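Side-chain contacts in thrombospondin related anonymous protein (Plasmodium falciparum, PDB 4F1J), which probably serves as a membrane-bound adhesin of the malaria parasite, its von Willebrand factor A domain, the part in this chain, binding magnesium: residues K103-R108 with R142-A147; L40-N43 with H48-A51; A33-Q38 with N186-F191. All coordinates share one frame; numbering follows the deposited sequence.

Contact 1 of 3, residues K103-R108 with R142-A147; sequences KHLNDR and RGVKIA. With SO4 (sulfate ion), chain F.
Leu-105 meets Val-144 and Arg-142 where the last turn of helix 94-106 lies against the loop that leads into strand 145-151. The buried end of the contact is tight. Leu-105 CD1 sits 3.4 Å from Val-144 CG2, closer than two carbons usually come. With CG1 anti to the backbone N (chi1 176°), CG2 is the Val-144 methyl that faces Leu-105. Leu-139 of helix 129-141 and Gln-116 of strand 115-122 touch both side chains, so the pair belongs to the core on one side of the central sheet of this von Willebrand factor A domain.

The outer end is looser. Arg-142 runs out from CG to NE as an extended chain and passes Leu-105 in the opposite direction. Its CD is 3.8 Å from Leu-105 CB. The guanidinium then reaches the helix end. The backbone N of Asn-106 lies over one face of the group, and Asn-106 OD1 is 3.8 Å from Arg-142 NH2. The amide and guanidinium planes are 59° apart. Asn-106 ND2, on the other arm of the amide, gives a hydrogen bond of 3.0 Å to Asp-107 OD1.

A sulfate ion, probably from the crystallisation liquor, lies at the guanidinium edge. Arg-142 NE bonds to sulfate O1 at 3.2 Å with a nearly straight N-H...O angle of 166°. Arg-142 NH2 bonds to sulfate O2 at 3.2 Å and only weakly to O3. Carbon contacts hold the buried end, while the exposed guanidinium probably keeps its positive charge and can hold an anion at the surface.

Contact 2 of 3, residues L40-N43 with H48-A51; sequences LNLN and HLYA
Two leucines of the loop after helix 22-38, Leu-40 and Leu-42, rest on Leu-49 of strand 47-54. The loop belongs to the second half of a beta-alpha-beta crossover, strand 8-15, helix 22-38, strand 47-54, in the Rossmann-like von Willebrand factor A fold. It bends sharply at Asn-41, the centre of an inverse gamma turn. Leu-40 and Leu-42, on the two sides of that turn, both reach the same strand residue.

The apolar contacts come first. Leu-42 CD2 lies 3.9 Å from Leu-49 CB, and the two side chains cross at a slant. Leu-40 meets the far end of the same residue, its CD1 4.2 Å from Leu-49 CD1. Leu-49 CG is anti to the backbone N (chi1 -178°), which carries the branched end up to Leu-40. Ala-75 of helix 72-80 touches Leu-42 and Leu-49, and Leu-10 of strand 8-15 touches Leu-40 and Leu-49.

The polar contacts lie at the start of the strand. His-48 NE2 is hydrogen-bonded to the backbone O of Glu-44, and its ring meets that of His-65. Asn-43 OD1 accepts a hydrogen bond from Asn-45 N. The backbone O of Asn-43 comes to the edge of the His-48 ring, near its plane, 3.2 Å from CD2.

Contact 3 of 3, residues A33-Q38 with N186-F191; sequences AMKLIQ and NVIGPF
Lys-35 and Leu-36 are the neighbours on helix 22-38 that receive Ile-188 of helix 184-200. Lys-35 comes first. Its aliphatic chain runs past Ile-188 in the opposite direction and keeps CG2 of that residue close along its length. Lys-35 CG is nearest, 3.6 Å from Ile-188 CG2, and Lys-35 CD follows at 3.8 Å from the same methyl. The Lys-35 chain is extended, with CG anti to the backbone N (chi1 -170°). This carries NZ across to the other helix, where it is hydrogen-bonded to the backbone O of Lys-185.

The two helices lie side by side on one face of the central sheet of the von Willebrand factor A domain. They touch different strands: Leu-36 meets Leu-12 of strand 8-15, and Ile-188 meets Phe-149 of strand 145-151. Helix 184-200 is kinked near Gly-189 and Pro-190, just past Ile-188.

Leu-36 takes the other branch of Ile-188, and the two side chains cross at about a right angle. Leu-36 CB is 4.0 Å from Ile-188 CG1. Further out, Leu-36 CD1 lies 4.0 Å from Ile-188 CD1, on the buried side of the helix pair.

Contacts 1 and 2 both reach the central sheet; contact 3 pairs two helices on one face of it. Contact 3 closes a long loop in which contact 2 closes first and contact 1 opens after it. Contacts 2 and 3, centres about 13 Å apart, meet where Leu-49 CD2 lies 3.8 Å from Ile-37 CD1. Contacts 1 and 3 lie on opposite sides of the chain's centre, about 23 Å between centres, yet Ala-147 CB packs 3.8 Å from Phe-191 CZ. Contacts 1 and 2, about 15 Å between centres, meet where His-104 CE1 lies 3.3 Å from Tyr-50 CE2, the ring planes about 75° apart. All three lie away from the magnesium sites.

Contact 1 of 3, residues K103-R108 with R142-A147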
ATOM      1  N   LYS A 103     -11.226  -5.306  -8.592  1.00 11.12           N
ATOM      2  CA  LYS A 103     -12.076  -4.783  -9.674  1.00 12.32           C
ATOM      3  C   LYS A 103     -11.214  -4.369 -10.876  1.00 11.44           C
ATOM      4  O   LYS A 103     -11.613  -4.598 -12.019  1.00 11.65           O
ATOM      5  CB  LYS A 103     -12.960  -3.623  -9.188  1.00 12.89           C
ATOM      6  CG  LYS A 103     -14.133  -4.055  -8.348  1.00 14.22           C
ATOM      7  CD  LYS A 103     -14.795  -2.844  -7.708  1.00 15.19           C
ATOM      8  N   HIS A 104     -10.039  -3.781 -10.630  1.00 10.40           N
ATOM      9  CA  HIS A 104      -9.105  -3.500 -11.730  1.00 10.58           C
ATOM     10  C   HIS A 104      -8.782  -4.785 -12.489  1.00  9.89           C
ATOM     11  O   HIS A 104      -8.751  -4.798 -13.728  1.00 10.67           O
ATOM     12  CB  HIS A 104      -7.789  -2.874 -11.243  1.00 10.45           C
ATOM     13  CG  HIS A 104      -7.916  -1.447 -10.809  1.00 10.89           C
ATOM     14  ND1 HIS A 104      -8.568  -1.073  -9.655  1.00 11.27           N
ATOM     15  CD2 HIS A 104      -7.466  -0.297 -11.375  1.00 13.12           C
ATOM     16  CE1 HIS A 104      -8.510   0.245  -9.527  1.00 13.39           C
ATOM     17  NE2 HIS A 104      -7.841   0.742 -10.553  1.00  9.53           N
ATOM     18  N   LEU A 105      -8.527  -5.862 -11.756  1.00 10.22           N
ATOM     19  CA  LEU A 105      -8.123  -7.131 -12.379  1.00  9.94           C
ATOM     20  C   LEU A 105      -9.310  -7.713 -13.123  1.00 10.77           C
ATOM     21  O   LEU A 105      -9.175  -8.130 -14.286  1.00 10.44           O
ATOM     22  CB  LEU A 105      -7.599  -8.120 -11.334  1.00 10.57           C
ATOM     23  CG  LEU A 105      -6.455  -7.561 -10.469  1.00 11.56           C
ATOM     24  CD1 LEU A 105      -5.927  -8.578  -9.450  1.00 12.09           C
ATOM     25  CD2 LEU A 105      -5.337  -7.039 -11.342  1.00 10.99           C
ATOM     26  N   ASN A 106     -10.463  -7.750 -12.466  1.00 10.23           N
ATOM     27  CA  ASN A 106     -11.702  -8.187 -13.135  1.00 11.55           C
ATOM     28  C   ASN A 106     -11.945  -7.510 -14.482  1.00 12.00           C
ATOM     29  O   ASN A 106     -12.253  -8.166 -15.515  1.00 11.52           O
ATOM     30  CB  ASN A 106     -12.908  -7.934 -12.236  1.00 12.49           C
ATOM     31  CG  ASN A 106     -14.158  -8.549 -12.798  1.00 14.86           C
ATOM     32  OD1 ASN A 106     -14.338  -9.757 -12.699  1.00 21.56           O
ATOM     33  ND2 ASN A 106     -15.004  -7.730 -13.443  1.00 18.47           N
ATOM     34  N   ASP A 107     -11.814  -6.181 -14.469  1.00 11.43           N
ATOM     35  CA  ASP A 107     -12.045  -5.351 -15.639  1.00 12.09           C
ATOM     36  C   ASP A 107     -10.867  -5.250 -16.632  1.00 10.97           C
ATOM     37  O   ASP A 107     -10.985  -4.564 -17.647  1.00  9.97           O
ATOM     38  CB  ASP A 107     -12.456  -3.939 -15.199  1.00 12.57           C
ATOM     39  CG  ASP A 107     -13.807  -3.908 -14.492  1.00 15.67           C
ATOM     40  OD1 ASP A 107     -14.455  -4.967 -14.340  1.00 17.93           O
ATOM     41  OD2 ASP A 107     -14.228  -2.801 -14.106  1.00 19.45           O
ATOM     42  N   ARG A 108      -9.780  -5.959 -16.343  1.00 11.48           N
ATOM     43  CA  ARG A 108      -8.567  -5.995 -17.151  1.00 11.78           C
ATOM     44  C   ARG A 108      -8.000  -4.591 -17.388  1.00 11.06           C
ATOM     45  O   ARG A 108      -7.510  -4.238 -18.464  1.00 12.04           O
ATOM     46  CB  ARG A 108      -8.791  -6.770 -18.448  1.00 12.04           C
ATOM     47  CG  ARG A 108      -7.512  -7.428 -18.984  1.00 14.44           C
ATOM     48  CD  ARG A 108      -7.791  -8.337 -20.176  1.00 14.39           C
ATOM     49  NE  ARG A 108      -8.867  -9.224 -19.764  1.00 14.14           N
ATOM     50  CZ  ARG A 108      -8.692 -10.384 -19.128  1.00 16.16           C
ATOM     51  NH1 ARG A 108      -9.754 -11.060 -18.743  1.00 17.37           N
ATOM     52  NH2 ARG A 108      -7.490 -10.883 -18.923  1.00 13.80           N
ATOM     53  N   ARG A 142      -5.038 -14.515  -8.599  1.00 11.64           N
ATOM     54  CA  ARG A 142      -4.761 -13.753  -9.795  1.00 12.08           C
ATOM     55  C   ARG A 142      -3.298 -13.282  -9.863  1.00 12.72           C
ATOM     56  O   ARG A 142      -2.981 -12.421 -10.677  1.00 13.94           O
ATOM     57  CB  ARG A 142      -5.729 -12.570  -9.879  1.00 11.69           C
ATOM     58  CG  ARG A 142      -7.174 -12.950 -10.251  1.00 12.27           C
ATOM     59  CD  ARG A 142      -8.087 -11.727 -10.118  1.00 12.59           C
ATOM     60  NE  ARG A 142      -9.463 -11.900 -10.577  1.00 13.03           N
ATOM     61  CZ  ARG A 142      -9.917 -11.571 -11.787  1.00 11.12           C
ATOM     62  NH1 ARG A 142      -9.098 -11.101 -12.730  1.00 11.30           N
ATOM     63  NH2 ARG A 142     -11.198 -11.761 -12.070  1.00 14.01           N
ATOM     64  N   GLY A 143      -2.405 -13.835  -9.030  1.00 12.82           N
ATOM     65  CA  GLY A 143      -0.974 -13.599  -9.147  1.00 12.46           C
ATOM     66  C   GLY A 143      -0.471 -12.384  -8.384  1.00 12.10           C
ATOM     67  O   GLY A 143       0.708 -12.005  -8.489  1.00 13.11           O
ATOM     68  N   VAL A 144      -1.355 -11.779  -7.599  1.00 10.97           N
ATOM     69  CA  VAL A 144      -1.012 -10.552  -6.883  1.00 10.48           C
ATOM     70  C   VAL A 144      -0.194 -10.854  -5.624  1.00 10.96           C
ATOM     71  O   VAL A 144      -0.553 -11.741  -4.835  1.00 10.84           O
ATOM     72  CB  VAL A 144      -2.277  -9.770  -6.491  1.00 10.09           C
ATOM     73  CG1 VAL A 144      -1.883  -8.526  -5.645  1.00  9.95           C
ATOM     74  CG2 VAL A 144      -3.111  -9.374  -7.749  1.00 10.76           C
ATOM     75  N   LYS A 145       0.921 -10.137  -5.461  1.00 10.92           N
ATOM     76  CA  LYS A 145       1.685 -10.172  -4.241  1.00 12.25           C
ATOM     77  C   LYS A 145       1.227  -9.002  -3.357  1.00 10.61           C
ATOM     78  O   LYS A 145       0.909  -7.933  -3.869  1.00  9.86           O
ATOM     79  CB  LYS A 145       3.184 -10.088  -4.521  1.00 13.69           C
ATOM     80  CG  LYS A 145       3.735 -11.408  -5.034  1.00 15.24           C
ATOM     81  CD  LYS A 145       5.247 -11.490  -5.035  1.00 17.21           C
ATOM     82  CE  LYS A 145       5.697 -12.917  -5.412  1.00 20.18           C
ATOM     83  NZ  LYS A 145       7.094 -13.013  -5.958  1.00 24.05           N
ATOM     84  N   ILE A 146       1.231  -9.228  -2.051  1.00 10.11           N
ATOM     85  CA  ILE A 146       0.761  -8.232  -1.084  1.00  8.91           C
ATOM     86  C   ILE A 146       1.852  -7.963  -0.066  1.00  8.80           C
ATOM     87  O   ILE A 146       2.428  -8.893   0.485  1.00  9.26           O
ATOM     88  CB  ILE A 146      -0.520  -8.712  -0.361  1.00  9.24           C
ATOM     89  CG1 ILE A 146      -1.642  -9.047  -1.390  1.00  9.21           C
ATOM     90  CG2 ILE A 146      -0.975  -7.643   0.686  1.00  9.04           C
ATOM     91  CD1 ILE A 146      -2.925  -9.672  -0.760  1.00  9.61           C
ATOM     92  N   ALA A 147       2.154  -6.683   0.158  1.00  7.93           N
ATOM     93  CA  ALA A 147       3.115  -6.250   1.172  1.00  7.76           C
ATOM     94  C   ALA A 147       2.412  -5.345   2.166  1.00  7.62           C
ATOM     95  O   ALA A 147       1.493  -4.637   1.793  1.00  7.29           O
ATOM     96  CB  ALA A 147       4.306  -5.524   0.521  1.00  8.25           C
TER
HETATM   97  S   SO4 F 304     -12.492 -13.087  -8.819  1.00 73.10           S
HETATM   98  O1  SO4 F 304     -11.181 -13.026  -8.188  1.00 72.86           O
HETATM   99  O2  SO4 F 304     -12.845 -11.786  -9.382  1.00 73.16           O
HETATM  100  O3  SO4 F 304     -12.490 -14.070  -9.890  1.00 73.95           O
HETATM  101  O4  SO4 F 304     -13.477 -13.507  -7.826  1.00 73.81           O

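Contact 2 of 3, residues L40-N43 with H48-A51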
ATOM      1  N   LEU A  40      10.220   4.478  -6.237  1.00 10.52           N
ATOM      2  CA  LEU A  40       9.678   3.838  -7.444  1.00 10.54           C
ATOM      3  C   LEU A  40      10.137   4.541  -8.698  1.00 10.46           C
ATOM      4  O   LEU A  40      10.017   5.769  -8.801  1.00 12.01           O
ATOM      5  CB  LEU A  40       8.153   3.911  -7.433  1.00 11.31           C
ATOM      6  CG  LEU A  40       7.442   3.475  -6.142  1.00 10.48           C
ATOM      7  CD1 LEU A  40       5.939   3.707  -6.297  1.00 11.42           C
ATOM      8  CD2 LEU A  40       7.749   2.046  -5.834  1.00 10.57           C
ATOM      9  N   ASN A  41      10.565   3.751  -9.686  1.00 11.10           N
ATOM     10  CA  ASN A  41      10.738   4.291 -11.025  1.00 11.84           C
ATOM     11  C   ASN A  41       9.413   4.318 -11.771  1.00 11.34           C
ATOM     12  O   ASN A  41       9.075   3.378 -12.506  1.00 11.99           O
ATOM     13  CB  ASN A  41      11.791   3.518 -11.816  1.00 12.53           C
ATOM     14  CG  ASN A  41      11.992   4.108 -13.182  1.00 12.51           C
ATOM     15  OD1 ASN A  41      11.649   5.267 -13.400  1.00 14.70           O
ATOM     16  ND2 ASN A  41      12.470   3.295 -14.136  1.00 16.56           N
ATOM     17  N   LEU A  42       8.636   5.375 -11.555  1.00 11.62           N
ATOM     18  CA  LEU A  42       7.376   5.547 -12.269  1.00 11.57           C
ATOM     19  C   LEU A  42       7.702   5.890 -13.722  1.00 12.95           C
ATOM     20  O   LEU A  42       8.446   6.828 -13.989  1.00 12.15           O
ATOM     21  CB  LEU A  42       6.502   6.626 -11.646  1.00 12.49           C
ATOM     22  CG  LEU A  42       6.025   6.333 -10.213  1.00 11.22           C
ATOM     23  CD1 LEU A  42       4.972   7.356  -9.791  1.00 11.71           C
ATOM     24  CD2 LEU A  42       5.472   4.889 -10.002  1.00  8.47           C
ATOM     25  N   ASN A  43       7.157   5.109 -14.653  1.00 13.61           N
ATOM     26  CA  ASN A  43       7.495   5.245 -16.073  1.00 14.12           C
ATOM     27  C   ASN A  43       6.586   4.362 -16.886  1.00 13.87           C
ATOM     28  O   ASN A  43       6.262   3.245 -16.465  1.00 12.10           O
ATOM     29  CB  ASN A  43       8.945   4.808 -16.356  1.00 14.77           C
ATOM     30  CG  ASN A  43       9.395   5.111 -17.783  1.00 17.28           C
ATOM     31  OD1 ASN A  43       9.134   4.343 -18.752  1.00 22.63           O
ATOM     32  ND2 ASN A  43      10.111   6.223 -17.930  1.00 23.80           N
ATOM     33  N   HIS A  48       3.832   1.505 -12.728  1.00 10.30           N
ATOM     34  CA  HIS A  48       2.650   2.327 -12.820  1.00 10.06           C
ATOM     35  C   HIS A  48       1.968   2.247 -11.449  1.00 10.07           C
ATOM     36  O   HIS A  48       1.598   1.151 -10.995  1.00  9.99           O
ATOM     37  CB  HIS A  48       1.646   1.817 -13.855  1.00 10.23           C
ATOM     38  CG  HIS A  48       2.111   1.898 -15.282  1.00 10.77           C
ATOM     39  ND1 HIS A  48       1.230   1.822 -16.344  1.00 12.51           N
ATOM     40  CD2 HIS A  48       3.347   2.004 -15.830  1.00 10.90           C
ATOM     41  CE1 HIS A  48       1.903   1.903 -17.481  1.00 11.33           C
ATOM     42  NE2 HIS A  48       3.187   2.001 -17.199  1.00 10.88           N
ATOM     43  N   LEU A  49       1.769   3.414 -10.838  1.00  9.22           N
ATOM     44  CA  LEU A  49       1.138   3.541  -9.534  1.00  8.36           C
ATOM     45  C   LEU A  49      -0.359   3.723  -9.591  1.00  7.98           C
ATOM     46  O   LEU A  49      -0.890   4.468 -10.409  1.00  7.57           O
ATOM     47  CB  LEU A  49       1.736   4.758  -8.802  1.00  8.72           C
ATOM     48  CG  LEU A  49       1.243   5.033  -7.384  1.00  8.20           C
ATOM     49  CD1 LEU A  49       1.738   3.962  -6.423  1.00  7.17           C
ATOM     50  CD2 LEU A  49       1.744   6.449  -7.010  1.00  8.11           C
ATOM     51  N   TYR A  50      -1.038   3.049  -8.654  1.00  7.40           N
ATOM     52  CA  TYR A  50      -2.432   3.313  -8.299  1.00  7.64           C
ATOM     53  C   TYR A  50      -2.399   3.643  -6.817  1.00  7.48           C
ATOM     54  O   TYR A  50      -1.575   3.118  -6.076  1.00  7.48           O
ATOM     55  CB  TYR A  50      -3.278   2.073  -8.509  1.00  6.92           C
ATOM     56  CG  TYR A  50      -4.617   2.069  -7.769  1.00  7.13           C
ATOM     57  CD1 TYR A  50      -4.715   1.612  -6.440  1.00  6.20           C
ATOM     58  CD2 TYR A  50      -5.768   2.548  -8.394  1.00  8.86           C
ATOM     59  CE1 TYR A  50      -5.954   1.584  -5.792  1.00  5.98           C
ATOM     60  CE2 TYR A  50      -7.001   2.557  -7.725  1.00  7.82           C
ATOM     61  CZ  TYR A  50      -7.074   2.076  -6.430  1.00  8.03           C
ATOM     62  OH  TYR A  50      -8.319   2.074  -5.792  1.00  7.95           O
ATOM     63  N   ALA A  51      -3.284   4.523  -6.386  1.00  7.33           N
ATOM     64  CA  ALA A  51      -3.362   4.831  -4.953  1.00  8.09           C
ATOM     65  C   ALA A  51      -4.789   5.023  -4.536  1.00  8.14           C
ATOM     66  O   ALA A  51      -5.574   5.671  -5.226  1.00  8.69           O
ATOM     67  CB  ALA A  51      -2.516   6.083  -4.583  1.00  7.47           C
TER

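Contact 3 of 3, residues A33-Q38 with N186-F191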
ATOM      1  N   ALA A  33       4.142   8.216   2.589  1.00  9.98           N
ATOM      2  CA  ALA A  33       3.619   7.886   1.250  1.00 10.24           C
ATOM      3  C   ALA A  33       4.482   8.588   0.189  1.00 10.52           C
ATOM      4  O   ALA A  33       4.795   8.021  -0.853  1.00 10.67           O
ATOM      5  CB  ALA A  33       2.161   8.314   1.121  1.00 10.31           C
ATOM      6  N   MET A  34       4.863   9.837   0.452  1.00 11.40           N
ATOM      7  CA  MET A  34       5.769  10.550  -0.457  1.00 12.32           C
ATOM      8  C   MET A  34       7.131   9.862  -0.658  1.00 11.84           C
ATOM      9  O   MET A  34       7.582   9.680  -1.818  1.00 12.19           O
ATOM     10  CB  MET A  34       5.910  12.014  -0.017  1.00 11.15           C
ATOM     11  CG  MET A  34       4.626  12.755  -0.237  1.00 14.09           C
ATOM     12  SD  MET A  34       4.670  14.475   0.309  1.00 19.08           S
ATOM     13  CE  MET A  34       5.516  15.215  -1.083  1.00 18.99           C
ATOM     14  N   LYS A  35       7.780   9.493   0.441  1.00 11.29           N
ATOM     15  CA  LYS A  35       9.053   8.797   0.398  1.00 11.73           C
ATOM     16  C   LYS A  35       8.907   7.413  -0.259  1.00 11.46           C
ATOM     17  O   LYS A  35       9.790   6.967  -0.958  1.00 10.85           O
ATOM     18  CB  LYS A  35       9.664   8.672   1.806  1.00 12.45           C
ATOM     19  CG  LYS A  35      11.100   8.158   1.794  1.00 13.07           C
ATOM     20  CD  LYS A  35      11.870   8.534   3.009  1.00 14.35           C
ATOM     21  CE  LYS A  35      13.307   7.979   2.941  1.00 17.32           C
ATOM     22  NZ  LYS A  35      14.142   8.354   4.123  1.00 19.85           N
ATOM     23  N   LEU A  36       7.785   6.741  -0.052  1.00 10.90           N
ATOM     24  CA  LEU A  36       7.563   5.442  -0.682  1.00 10.82           C
ATOM     25  C   LEU A  36       7.583   5.614  -2.197  1.00 11.21           C
ATOM     26  O   LEU A  36       8.296   4.878  -2.918  1.00 11.38           O
ATOM     27  CB  LEU A  36       6.216   4.874  -0.210  1.00 11.27           C
ATOM     28  CG  LEU A  36       5.750   3.528  -0.786  1.00 11.73           C
ATOM     29  CD1 LEU A  36       4.699   2.984   0.182  1.00 11.16           C
ATOM     30  CD2 LEU A  36       5.172   3.536  -2.225  1.00 12.19           C
ATOM     31  N   ILE A  37       6.844   6.612  -2.669  1.00 10.97           N
ATOM     32  CA  ILE A  37       6.768   6.924  -4.096  1.00 12.08           C
ATOM     33  C   ILE A  37       8.133   7.299  -4.650  1.00 12.08           C
ATOM     34  O   ILE A  37       8.479   6.924  -5.773  1.00 11.63           O
ATOM     35  CB  ILE A  37       5.699   7.987  -4.365  1.00 12.49           C
ATOM     36  CG1 ILE A  37       4.323   7.330  -4.172  1.00 14.54           C
ATOM     37  CG2 ILE A  37       5.870   8.641  -5.774  1.00 13.46           C
ATOM     38  CD1 ILE A  37       3.164   8.286  -4.030  1.00 14.33           C
ATOM     39  N   GLN A  38       8.951   7.956  -3.834  1.00 12.22           N
ATOM     40  CA  GLN A  38      10.333   8.229  -4.250  1.00 12.97           C
ATOM     41  C   GLN A  38      11.206   6.974  -4.467  1.00 12.40           C
ATOM     42  O   GLN A  38      12.249   7.072  -5.101  1.00 12.21           O
ATOM     43  CB  GLN A  38      11.011   9.156  -3.262  1.00 13.83           C
ATOM     44  CG  GLN A  38      10.440  10.530  -3.326  1.00 16.59           C
ATOM     45  CD  GLN A  38      11.029  11.445  -2.299  1.00 22.74           C
ATOM     46  OE1 GLN A  38      11.254  11.050  -1.155  1.00 26.83           O
ATOM     47  NE2 GLN A  38      11.281  12.691  -2.697  1.00 27.00           N
ATOM     48  N   ASN A 186      12.656   6.125   8.059  1.00 15.45           N
ATOM     49  CA  ASN A 186      13.884   5.313   8.102  1.00 16.27           C
ATOM     50  C   ASN A 186      13.676   3.842   7.775  1.00 16.28           C
ATOM     51  O   ASN A 186      14.640   3.124   7.501  1.00 16.90           O
ATOM     52  CB  ASN A 186      14.520   5.418   9.477  1.00 16.98           C
ATOM     53  CG  ASN A 186      14.834   6.848   9.859  1.00 19.41           C
ATOM     54  OD1 ASN A 186      14.491   7.295  10.963  1.00 26.66           O
ATOM     55  ND2 ASN A 186      15.487   7.578   8.955  1.00 21.41           N
ATOM     56  N   VAL A 187      12.430   3.387   7.812  1.00 14.81           N
ATOM     57  CA  VAL A 187      12.115   1.963   7.606  1.00 14.51           C
ATOM     58  C   VAL A 187      11.612   1.725   6.170  1.00 13.78           C
ATOM     59  O   VAL A 187      11.795   0.643   5.624  1.00 13.46           O
ATOM     60  CB  VAL A 187      11.095   1.442   8.660  1.00 14.42           C
ATOM     61  CG1 VAL A 187      10.829  -0.075   8.457  1.00 15.37           C
ATOM     62  CG2 VAL A 187      11.619   1.699  10.080  1.00 14.67           C
ATOM     63  N   ILE A 188      11.063   2.763   5.543  1.00 12.89           N
ATOM     64  CA  ILE A 188      10.352   2.604   4.257  1.00 12.69           C
ATOM     65  C   ILE A 188      11.288   2.234   3.099  1.00 12.88           C
ATOM     66  O   ILE A 188      10.942   1.411   2.257  1.00 13.06           O
ATOM     67  CB  ILE A 188       9.493   3.867   3.911  1.00 12.76           C
ATOM     68  CG1 ILE A 188       8.540   3.598   2.725  1.00 11.94           C
ATOM     69  CG2 ILE A 188      10.381   5.074   3.603  1.00 12.19           C
ATOM     70  CD1 ILE A 188       7.525   2.509   2.951  1.00 14.27           C
ATOM     71  N   GLY A 189      12.488   2.813   3.072  1.00 13.47           N
ATOM     72  CA  GLY A 189      13.461   2.476   2.016  1.00 13.67           C
ATOM     73  C   GLY A 189      13.869   1.012   2.002  1.00 13.84           C
ATOM     74  O   GLY A 189      13.678   0.330   0.996  1.00 13.41           O
ATOM     75  N   PRO A 190      14.436   0.505   3.121  1.00 14.55           N
ATOM     76  CA  PRO A 190      14.753  -0.915   3.236  1.00 14.80           C
ATOM     77  C   PRO A 190      13.554  -1.834   2.960  1.00 14.71           C
ATOM     78  O   PRO A 190      13.696  -2.872   2.319  1.00 15.08           O
ATOM     79  CB  PRO A 190      15.218  -1.031   4.685  1.00 15.17           C
ATOM     80  CG  PRO A 190      15.821   0.309   4.974  1.00 15.95           C
ATOM     81  CD  PRO A 190      14.886   1.259   4.311  1.00 15.14           C
ATOM     82  N   PHE A 191      12.373  -1.433   3.422  1.00 14.18           N
ATOM     83  CA  PHE A 191      11.154  -2.198   3.146  1.00 12.92           C
ATOM     84  C   PHE A 191      10.886  -2.302   1.635  1.00 12.41           C
ATOM     85  O   PHE A 191      10.694  -3.401   1.107  1.00 11.65           O
ATOM     86  CB  PHE A 191       9.966  -1.583   3.904  1.00 12.94           C
ATOM     87  CG  PHE A 191       8.610  -2.133   3.499  1.00 12.32           C
ATOM     88  CD1 PHE A 191       8.201  -3.420   3.873  1.00 13.94           C
ATOM     89  CD2 PHE A 191       7.732  -1.351   2.785  1.00  9.76           C
ATOM     90  CE1 PHE A 191       6.942  -3.907   3.506  1.00 11.85           C
ATOM     91  CE2 PHE A 191       6.470  -1.842   2.421  1.00 11.23           C
ATOM     92  CZ  PHE A 191       6.085  -3.113   2.800  1.00 12.26           C
TER